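Local coordinates for protein xyloglucan-specific endo-beta-1,4-glucanase (Uncultured bacterium, PDB 4W88) that hydrolyses internal beta-1,4-glucosidic bonds in the backbone of the plant cell-wall polysaccharide xyloglucan, at residues 22-34 / 76-88. The protein carries 1 engineered substitution. Sequence-based numbering, arbitrary orientation. Where two conformers were deposited one is given.
Sequences LDATGGGNSVNAE and ISADWLARVKEVV
Arg83 meets Glu34 side-on in a two-pronged salt bridge that joins the loop following strand 15-18 of the TIM barrel to helix 78-92. Arg83 NE donates to Glu34 OE1 at 2.9 Å. Arg83 NH2 donates to Glu34 OE2 at 3.0 Å, and both bonds are nearly straight; carboxylate and guanidinium planes lie only 28° apart. Beside this salt bridge, Trp80 packs against the loop. Leu22 O lies at the edge of its ring, in the ring plane and 3.4 Å from Trp80 CZ2. Leu22 CD2 (3.8 Å) and Ala33 CB (4.0 Å) touch Trp80 CH2. The other branch of Leu22 meets Val87 tip to tip, with CD1 4.0 Å from Val87 CG2. Towards the start of the helix the join is wetter: one water donates to both Asn29 OD1 and Asp79 OD1, and a second links Val31 N to Asp79 OD2. In the outer shell, Thr42 bonds to Glu34 OE2 through OG1 and to Arg83 NH2 through its carbonyl, while His67 stacks on Trp80. Glu86 OE1 binds Arg83 NH1 in a second salt bridge, 2.9 Å long. The bend at chi2 (55°) lays the Arg83 guanidinium against Val87 while its edge faces Glu34, and Val87 CG2 packs 3.6 Å above the centre of one guanidinium face.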
loop_
_atom_site.group_PDB
_atom_site.type_symbol
_atom_site.label_atom_id
_atom_site.label_comp_id
_atom_site.label_asym_id
_atom_site.label_seq_id
_atom_site.Cartn_x
_atom_site.Cartn_y
_atom_site.Cartn_z
ATOM N N LEU A 22 1.444 5.411 -11.399
ATOM C CA LEU A 22 1.670 4.165 -12.113
ATOM C C LEU A 22 0.508 3.158 -11.933
ATOM O O LEU A 22 0.414 2.162 -12.661
ATOM C CB LEU A 22 2.992 3.571 -11.733
ATOM C CG LEU A 22 4.194 4.479 -12.031
ATOM C CD1 LEU A 22 5.425 3.758 -11.543
ATOM C CD2 LEU A 22 4.353 4.746 -13.511
ATOM N N ASP A 23 -0.358 3.433 -10.966
ATOM C CA ASP A 23 -1.560 2.674 -10.688
ATOM C C ASP A 23 -2.721 3.069 -11.559
ATOM O O ASP A 23 -3.716 2.336 -11.614
ATOM C CB ASP A 23 -2.001 2.792 -9.210
ATOM C CG ASP A 23 -1.939 4.229 -8.664
ATOM O OD1 ASP A 23 -0.925 4.970 -8.876
ATOM O OD2 ASP A 23 -2.918 4.608 -7.944
ATOM N N ALA A 24 -2.610 4.210 -12.216
ATOM C CA ALA A 24 -3.655 4.635 -13.126
ATOM C C ALA A 24 -3.819 3.671 -14.308
ATOM O O ALA A 24 -2.859 3.130 -14.812
ATOM C CB ALA A 24 -3.383 6.048 -13.620
ATOM N N THR A 25 -5.038 3.546 -14.805
ATOM C CA THR A 25 -5.407 2.447 -15.742
ATOM C C THR A 25 -5.807 2.937 -17.121
ATOM O O THR A 25 -6.199 2.137 -17.975
ATOM C CB THR A 25 -6.566 1.656 -15.164
ATOM O OG1 THR A 25 -7.729 2.488 -15.071
ATOM C CG2 THR A 25 -6.174 1.003 -13.822
ATOM N N GLY A 26 -5.651 4.236 -17.390
ATOM C CA GLY A 26 -5.877 4.733 -18.726
ATOM C C GLY A 26 -4.644 4.496 -19.582
ATOM O O GLY A 26 -3.594 4.056 -19.112
ATOM N N GLY A 27 -4.782 4.866 -20.829
ATOM C CA GLY A 27 -3.691 4.810 -21.797
ATOM C C GLY A 27 -3.340 3.479 -22.386
ATOM O O GLY A 27 -2.383 3.408 -23.238
ATOM N N GLY A 28 -4.012 2.422 -21.966
ATOM C CA GLY A 28 -3.695 1.120 -22.522
ATOM C C GLY A 28 -2.285 0.620 -22.281
ATOM O O GLY A 28 -1.710 0.822 -21.206
ATOM N N ASN A 29 -1.711 0.003 -23.312
ATOM C CA ASN A 29 -0.389 -0.578 -23.157
ATOM C C ASN A 29 0.635 0.458 -23.529
ATOM O O ASN A 29 1.386 0.279 -24.482
ATOM C CB ASN A 29 -0.253 -1.857 -24.020
ATOM C CG ASN A 29 1.074 -2.506 -23.918
ATOM O OD1 ASN A 29 1.719 -2.545 -22.934
ATOM N ND2 ASN A 29 1.466 -3.075 -25.013
ATOM N N SER A 30 0.761 1.467 -22.690
ATOM C CA SER A 30 1.582 2.589 -22.977
ATOM C C SER A 30 2.121 3.154 -21.656
ATOM O O SER A 30 1.416 3.148 -20.621
ATOM C CB SER A 30 0.735 3.705 -23.647
ATOM O OG SER A 30 1.609 4.809 -23.717
ATOM N N VAL A 31 3.328 3.692 -21.699
ATOM C CA VAL A 31 3.835 4.491 -20.558
ATOM C C VAL A 31 2.971 5.717 -20.194
ATOM O O VAL A 31 3.053 6.227 -19.069
ATOM C CB VAL A 31 5.332 4.886 -20.689
ATOM C CG1 VAL A 31 6.210 3.637 -20.779
ATOM C CG2 VAL A 31 5.505 5.826 -21.847
ATOM N N ASN A 32 2.113 6.142 -21.129
ATOM C CA ASN A 32 1.236 7.227 -20.890
ATOM C C ASN A 32 0.156 6.955 -19.847
ATOM O O ASN A 32 -0.539 7.891 -19.401
ATOM C CB ASN A 32 0.644 7.738 -22.183
ATOM C CG ASN A 32 1.707 8.323 -23.055
ATOM O OD1 ASN A 32 2.642 9.039 -22.593
ATOM N ND2 ASN A 32 1.645 7.979 -24.291
ATOM N N ALA A 33 0.047 5.669 -19.430
ATOM C CA ALA A 33 -0.859 5.331 -18.303
ATOM C C ALA A 33 -0.554 6.179 -17.091
ATOM O O ALA A 33 -1.469 6.577 -16.342
ATOM C CB ALA A 33 -0.760 3.861 -17.930
ATOM N N GLU A 34 0.742 6.491 -16.913
ATOM C CA GLU A 34 1.201 7.251 -15.758
ATOM C C GLU A 34 0.498 8.602 -15.554
ATOM O O GLU A 34 0.217 8.969 -14.425
ATOM C CB GLU A 34 2.711 7.455 -15.798
ATOM C CG GLU A 34 3.255 8.210 -14.591
ATOM C CD GLU A 34 4.758 8.288 -14.544
ATOM O OE1 GLU A 34 5.400 7.844 -15.554
ATOM O OE2 GLU A 34 5.326 8.849 -13.566
ATOM N N ILE A 76 5.453 -8.619 -19.104
ATOM C CA ILE A 76 5.320 -7.183 -18.877
ATOM C C ILE A 76 6.014 -6.424 -20.012
ATOM O O ILE A 76 7.206 -6.682 -20.350
ATOM C CB ILE A 76 5.885 -6.763 -17.518
ATOM C CG1 ILE A 76 5.304 -7.579 -16.316
ATOM C CG2 ILE A 76 5.738 -5.275 -17.310
ATOM C CD1 ILE A 76 6.080 -7.389 -15.033
ATOM N N SER A 77 5.274 -5.505 -20.638
ATOM C CA SER A 77 5.827 -4.721 -21.743
ATOM C C SER A 77 7.143 -4.096 -21.288
ATOM O O SER A 77 7.223 -3.516 -20.208
ATOM C CB SER A 77 4.859 -3.624 -22.153
ATOM O OG SER A 77 5.276 -3.072 -23.369
ATOM N N ALA A 78 8.181 -4.227 -22.120
ATOM C CA ALA A 78 9.498 -3.739 -21.730
ATOM C C ALA A 78 9.504 -2.281 -21.355
ATOM O O ALA A 78 10.238 -1.898 -20.400
ATOM C CB ALA A 78 10.522 -3.987 -22.831
ATOM N N ASP A 79 8.773 -1.434 -22.084
ATOM C CA ASP A 79 8.789 -0.019 -21.810
ATOM C C ASP A 79 8.193 0.302 -20.418
ATOM O O ASP A 79 8.646 1.193 -19.688
ATOM C CB ASP A 79 8.021 0.724 -22.897
ATOM C CG ASP A 79 6.480 0.230 -23.086
ATOM O OD1 ASP A 79 5.938 -0.812 -22.734
ATOM O OD2 ASP A 79 5.715 0.955 -23.714
ATOM N N TRP A 80 7.136 -0.429 -20.059
ATOM C CA TRP A 80 6.498 -0.278 -18.780
ATOM C C TRP A 80 7.398 -0.760 -17.640
ATOM O O TRP A 80 7.586 -0.004 -16.634
ATOM C CB TRP A 80 5.164 -0.990 -18.709
ATOM C CG TRP A 80 4.426 -0.766 -17.461
ATOM C CD1 TRP A 80 4.147 -1.660 -16.483
ATOM C CD2 TRP A 80 3.817 0.461 -17.063
ATOM N NE1 TRP A 80 3.392 -1.058 -15.505
ATOM C CE2 TRP A 80 3.191 0.245 -15.849
ATOM C CE3 TRP A 80 3.759 1.737 -17.643
ATOM C CZ2 TRP A 80 2.486 1.248 -15.180
ATOM C CZ3 TRP A 80 3.041 2.726 -17.031
ATOM C CH2 TRP A 80 2.377 2.472 -15.809
ATOM N N LEU A 81 7.988 -1.947 -17.797
ATOM C CA LEU A 81 8.918 -2.369 -16.789
ATOM C C LEU A 81 10.098 -1.382 -16.598
ATOM O O LEU A 81 10.471 -1.091 -15.435
ATOM C CB LEU A 81 9.471 -3.746 -17.152
ATOM C CG LEU A 81 10.425 -4.371 -16.127
ATOM C CD1 LEU A 81 9.778 -4.537 -14.803
ATOM C CD2 LEU A 81 10.822 -5.755 -16.602
ATOM N N ALA A 82 10.640 -0.847 -17.686
ATOM C CA ALA A 82 11.685 0.172 -17.627
ATOM C C ALA A 82 11.257 1.418 -16.872
ATOM O O ALA A 82 12.004 1.930 -16.044
ATOM C CB ALA A 82 12.234 0.494 -18.975
ATOM N N ARG A 83 10.022 1.855 -17.096
ATOM C CA ARG A 83 9.528 3.039 -16.408
ATOM C C ARG A 83 9.320 2.830 -14.940
ATOM O O ARG A 83 9.701 3.663 -14.143
ATOM C CB ARG A 83 8.259 3.563 -17.081
ATOM C CG ARG A 83 7.710 4.809 -16.449
ATOM C CD ARG A 83 8.746 5.939 -16.386
ATOM N NE ARG A 83 8.161 7.066 -15.706
ATOM C CZ ARG A 83 8.864 8.027 -15.095
ATOM N NH1 ARG A 83 10.180 8.040 -15.131
ATOM N NH2 ARG A 83 8.246 8.940 -14.393
ATOM N N VAL A 84 8.745 1.692 -14.590
ATOM C CA VAL A 84 8.607 1.303 -13.180
ATOM C C VAL A 84 9.955 1.313 -12.489
ATOM O O VAL A 84 10.103 1.920 -11.423
ATOM C CB VAL A 84 7.968 -0.060 -13.058
ATOM C CG1 VAL A 84 7.919 -0.501 -11.622
ATOM C CG2 VAL A 84 6.506 0.012 -13.588
ATOM N N LYS A 85 10.970 0.720 -13.155
ATOM C CA LYS A 85 12.319 0.710 -12.593
ATOM C C LYS A 85 12.895 2.156 -12.434
ATOM O O LYS A 85 13.560 2.456 -11.441
ATOM C CB LYS A 85 13.195 -0.125 -13.490
ATOM C CG LYS A 85 14.628 -0.179 -13.093
ATOM C CD LYS A 85 15.459 -1.271 -13.860
ATOM C CE LYS A 85 15.148 -2.618 -13.256
ATOM N NZ LYS A 85 16.190 -3.653 -13.705
ATOM N N GLU A 86 12.632 3.059 -13.387
ATOM C CA GLU A 86 13.076 4.457 -13.292
ATOM C C GLU A 86 12.515 5.139 -12.047
ATOM O O GLU A 86 13.195 5.885 -11.418
ATOM C CB GLU A 86 12.645 5.295 -14.461
ATOM C CG GLU A 86 13.349 5.098 -15.715
ATOM C CD GLU A 86 13.122 6.297 -16.594
ATOM O OE1 GLU A 86 12.042 6.694 -16.853
ATOM O OE2 GLU A 86 14.080 6.879 -17.039
ATOM N N VAL A 87 11.248 4.873 -11.743
ATOM C CA VAL A 87 10.580 5.506 -10.620
ATOM C C VAL A 87 11.103 4.947 -9.298
ATOM O O VAL A 87 11.418 5.711 -8.369
ATOM C CB VAL A 87 9.067 5.392 -10.754
ATOM C CG1 VAL A 87 8.408 5.992 -9.548
ATOM C CG2 VAL A 87 8.621 6.198 -11.977
ATOM N N VAL A 88 11.242 3.617 -9.253
ATOM C CA VAL A 88 11.840 2.978 -8.067
ATOM C C VAL A 88 13.243 3.615 -7.879
ATOM O O VAL A 88 13.671 3.894 -6.746
ATOM C CB VAL A 88 11.927 1.474 -8.242
ATOM C CG1 VAL A 88 12.786 0.771 -7.186
ATOM C CG2 VAL A 88 10.485 0.918 -8.162
HETATM O O HOH W 1 3.118 -0.672 -21.639
HETATM O O HOH W 2 4.809 3.223 -24.124
#